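Local coordinates for coronin (Toxoplasma gondii, PDB 4OZU), which is an actin-binding protein that probably binds actin filaments, present here as its WD40 beta-propeller domain, at residues I145-A156 with F166-L175. Residues are numbered along the deposited sequence; the frame is centred on the assembly and turned at random.
Sequences ILASGCFDGTVA and FASVKFQESL
The backbone of V155 pairs with that of V169 through two bonds, V155 N to V169 O at 2.7 Å and V169 N to V155 O at 2.9 Å. F171 N to G153 O, at 2.9 Å, is the next rung. In the neighbouring non-hydrogen-bonded pair, K170 crosses T154, its CG 3.6 Å from T154 OG1. With CG anti to the backbone N (chi1 -175°) the chain stays extended until a bend at its last torsion (chi4 -49°) turns NZ back onto two carbonyls: D152 O, 2.8 Å from NZ and met almost head-on, and F171 O. The ammonium thus joins the tight turn to the loop leaving the outer strand. S174 also holds that turn: its OG donates to F151 O over 2.7 Å, in the carbonyl plane, and lies over one face of the F151 ring, towards its rim. L175 packs on the sheet face that carries V155, its CD1 3.1 Å from T154 O and against V155 CG2. V155 and L175 are also covered by strand 187-191. The type I turn is closed by G153 N to C150 O, and D152 OD1 adds an Asx turn by accepting from T154 N; K170 NZ, 5.2 Å from OD1 and not in contact with it, may add a favourable long-range attraction. Strands 145-150, 154-159 and 164-170 are the three outer strands of a four-stranded antiparallel propeller blade, and the 171-174 loop is the crossing from its outermost strand to the innermost strand of the following blade, as in WD40 beta-propellers.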
loop_
_atom_site.group_PDB
_atom_site.type_symbol
_atom_site.label_atom_id
_atom_site.label_comp_id
_atom_site.label_asym_id
_atom_site.label_seq_id
_atom_site.Cartn_x
_atom_site.Cartn_y
_atom_site.Cartn_z
ATOM N N ILE A 145 12.484 9.686 -3.412
ATOM C CA ILE A 145 13.032 8.682 -2.501
ATOM C C ILE A 145 12.166 7.423 -2.507
ATOM O O ILE A 145 10.959 7.485 -2.303
ATOM C CB ILE A 145 13.146 9.223 -1.055
ATOM C CG1 ILE A 145 14.040 10.468 -1.013
ATOM C CG2 ILE A 145 13.672 8.149 -0.110
ATOM C CD1 ILE A 145 15.457 10.256 -1.533
ATOM N N LEU A 146 12.804 6.282 -2.728
ATOM C CA LEU A 146 12.117 5.005 -2.809
ATOM C C LEU A 146 12.883 3.931 -2.051
ATOM O O LEU A 146 14.117 3.948 -2.029
ATOM C CB LEU A 146 11.944 4.613 -4.287
ATOM C CG LEU A 146 11.383 3.231 -4.619
ATOM C CD1 LEU A 146 10.445 3.325 -5.815
ATOM C CD2 LEU A 146 12.503 2.252 -4.910
ATOM N N ALA A 147 12.157 3.005 -1.424
ATOM C CA ALA A 147 12.776 1.840 -0.788
ATOM C C ALA A 147 12.383 0.558 -1.508
ATOM O O ALA A 147 11.221 0.373 -1.857
ATOM C CB ALA A 147 12.383 1.756 0.678
ATOM N N SER A 148 13.351 -0.331 -1.719
ATOM C CA SER A 148 13.056 -1.614 -2.350
ATOM C C SER A 148 13.574 -2.752 -1.484
ATOM O O SER A 148 14.708 -2.720 -1.007
ATOM C CB SER A 148 13.655 -1.695 -3.752
ATOM O OG SER A 148 15.016 -2.079 -3.707
ATOM N N GLY A 149 12.717 -3.746 -1.274
ATOM C CA GLY A 149 13.052 -4.913 -0.481
ATOM C C GLY A 149 13.318 -6.114 -1.367
ATOM O O GLY A 149 12.559 -6.414 -2.295
ATOM N N CYS A 150 14.411 -6.806 -1.071
ATOM C CA CYS A 150 14.893 -7.900 -1.896
ATOM C C CYS A 150 14.690 -9.237 -1.191
ATOM O O CYS A 150 14.711 -9.318 0.032
ATOM C CB CYS A 150 16.375 -7.677 -2.222
ATOM S SG CYS A 150 17.143 -8.937 -3.233
ATOM N N PHE A 151 14.487 -10.283 -1.977
ATOM C CA PHE A 151 14.333 -11.632 -1.451
ATOM C C PHE A 151 15.554 -12.074 -0.635
ATOM O O PHE A 151 15.455 -12.988 0.185
ATOM C CB PHE A 151 14.087 -12.596 -2.611
ATOM C CG PHE A 151 13.814 -14.013 -2.194
ATOM C CD1 PHE A 151 12.682 -14.335 -1.464
ATOM C CD2 PHE A 151 14.677 -15.028 -2.566
ATOM C CE1 PHE A 151 12.428 -15.646 -1.097
ATOM C CE2 PHE A 151 14.431 -16.336 -2.202
ATOM C CZ PHE A 151 13.305 -16.646 -1.468
ATOM N N ASP A 152 16.700 -11.430 -0.857
ATOM C CA ASP A 152 17.932 -11.834 -0.172
ATOM C C ASP A 152 18.101 -11.150 1.188
ATOM O O ASP A 152 19.103 -11.373 1.878
ATOM C CB ASP A 152 19.153 -11.567 -1.062
ATOM C CG ASP A 152 19.502 -10.091 -1.180
ATOM O OD1 ASP A 152 18.779 -9.223 -0.654
ATOM O OD2 ASP A 152 20.522 -9.794 -1.834
ATOM N N GLY A 153 17.127 -10.316 1.554
ATOM C CA GLY A 153 17.100 -9.646 2.846
ATOM C C GLY A 153 17.557 -8.197 2.839
ATOM O O GLY A 153 17.549 -7.534 3.881
ATOM N N THR A 154 17.946 -7.696 1.671
ATOM C CA THR A 154 18.415 -6.318 1.549
ATOM C C THR A 154 17.274 -5.335 1.361
ATOM O O THR A 154 16.402 -5.531 0.510
ATOM C CB THR A 154 19.371 -6.142 0.357
ATOM O OG1 THR A 154 20.427 -7.100 0.437
ATOM C CG2 THR A 154 19.976 -4.744 0.347
ATOM N N VAL A 155 17.298 -4.266 2.145
ATOM C CA VAL A 155 16.462 -3.106 1.869
ATOM C C VAL A 155 17.363 -2.046 1.259
ATOM O O VAL A 155 18.336 -1.622 1.892
ATOM C CB VAL A 155 15.785 -2.561 3.125
ATOM C CG1 VAL A 155 14.939 -1.351 2.782
ATOM C CG2 VAL A 155 14.930 -3.630 3.767
ATOM N N ALA A 156 17.050 -1.648 0.027
ATOM C CA ALA A 156 17.846 -0.674 -0.705
ATOM C C ALA A 156 17.092 0.633 -0.821
ATOM O O ALA A 156 15.935 0.648 -1.236
ATOM C CB ALA A 156 18.198 -1.201 -2.091
ATOM N N PHE A 166 21.661 5.114 -2.160
ATOM C CA PHE A 166 22.451 5.884 -1.206
ATOM C C PHE A 166 22.620 5.182 0.137
ATOM O O PHE A 166 23.470 5.563 0.934
ATOM C CB PHE A 166 21.834 7.270 -0.998
ATOM C CG PHE A 166 20.465 7.261 -0.368
ATOM C CD1 PHE A 166 20.315 7.273 1.010
ATOM C CD2 PHE A 166 19.327 7.290 -1.159
ATOM C CE1 PHE A 166 19.059 7.295 1.589
ATOM C CE2 PHE A 166 18.064 7.304 -0.589
ATOM C CZ PHE A 166 17.930 7.308 0.789
ATOM N N ALA A 167 21.815 4.159 0.384
ATOM C CA ALA A 167 21.930 3.388 1.614
ATOM C C ALA A 167 21.294 2.024 1.421
ATOM O O ALA A 167 20.330 1.877 0.675
ATOM C CB ALA A 167 21.278 4.123 2.769
ATOM N N SER A 168 21.851 1.030 2.093
ATOM C CA SER A 168 21.312 -0.318 2.052
ATOM C C SER A 168 21.480 -0.940 3.419
ATOM O O SER A 168 22.442 -0.644 4.129
ATOM C CB SER A 168 22.016 -1.166 0.989
ATOM O OG SER A 168 21.727 -0.694 -0.315
ATOM N N VAL A 169 20.533 -1.789 3.787
ATOM C CA VAL A 169 20.615 -2.548 5.023
ATOM C C VAL A 169 20.228 -3.979 4.702
ATOM O O VAL A 169 19.186 -4.214 4.085
ATOM C CB VAL A 169 19.693 -1.967 6.120
ATOM C CG1 VAL A 169 19.627 -2.889 7.322
ATOM C CG2 VAL A 169 20.173 -0.583 6.538
ATOM N N LYS A 170 21.064 -4.933 5.104
ATOM C CA LYS A 170 20.792 -6.334 4.807
ATOM C C LYS A 170 20.539 -7.169 6.058
ATOM O O LYS A 170 21.385 -7.260 6.953
ATOM C CB LYS A 170 21.936 -6.957 4.019
ATOM C CG LYS A 170 21.610 -8.383 3.603
ATOM C CD LYS A 170 22.705 -9.041 2.809
ATOM C CE LYS A 170 22.217 -10.375 2.261
ATOM N NZ LYS A 170 21.557 -11.214 3.304
ATOM N N PHE A 171 19.367 -7.796 6.077
ATOM C CA PHE A 171 19.004 -8.769 7.094
ATOM C C PHE A 171 19.364 -10.161 6.609
ATOM O O PHE A 171 19.606 -10.371 5.422
ATOM C CB PHE A 171 17.511 -8.673 7.414
ATOM C CG PHE A 171 17.102 -7.322 7.902
ATOM C CD1 PHE A 171 17.232 -6.988 9.239
ATOM C CD2 PHE A 171 16.633 -6.370 7.022
ATOM C CE1 PHE A 171 16.882 -5.738 9.686
ATOM C CE2 PHE A 171 16.278 -5.118 7.463
ATOM C CZ PHE A 171 16.402 -4.801 8.795
ATOM N N GLN A 172 19.410 -11.111 7.534
ATOM C CA GLN A 172 19.819 -12.467 7.208
ATOM C C GLN A 172 18.739 -13.258 6.463
ATOM O O GLN A 172 19.057 -14.185 5.720
ATOM C CB GLN A 172 20.214 -13.216 8.479
ATOM C CG GLN A 172 21.351 -12.565 9.244
ATOM C CD GLN A 172 21.871 -13.437 10.372
ATOM O OE1 GLN A 172 22.023 -14.649 10.217
ATOM N NE2 GLN A 172 22.144 -12.821 11.518
ATOM N N GLU A 173 17.475 -12.893 6.662
ATOM C CA GLU A 173 16.361 -13.629 6.064
ATOM C C GLU A 173 15.570 -12.759 5.094
ATOM O O GLU A 173 15.679 -11.537 5.121
ATOM C CB GLU A 173 15.442 -14.170 7.158
ATOM C CG GLU A 173 16.125 -15.174 8.076
ATOM C CD GLU A 173 16.582 -16.421 7.345
ATOM O OE1 GLU A 173 15.765 -17.006 6.601
ATOM O OE2 GLU A 173 17.755 -16.818 7.513
ATOM N N SER A 174 14.788 -13.406 4.233
ATOM C CA SER A 174 14.054 -12.717 3.170
ATOM C C SER A 174 13.069 -11.697 3.720
ATOM O O SER A 174 12.459 -11.913 4.761
ATOM C CB SER A 174 13.291 -13.720 2.299
ATOM O OG SER A 174 14.155 -14.721 1.787
ATOM N N LEU A 175 12.911 -10.597 2.997
ATOM C CA LEU A 175 11.897 -9.599 3.323
ATOM C C LEU A 175 10.496 -10.050 2.906
ATOM O O LEU A 175 10.327 -10.723 1.889
ATOM C CB LEU A 175 12.241 -8.277 2.651
ATOM C CG LEU A 175 13.399 -7.566 3.348
ATOM C CD1 LEU A 175 14.268 -6.834 2.347
ATOM C CD2 LEU A 175 12.850 -6.612 4.400
#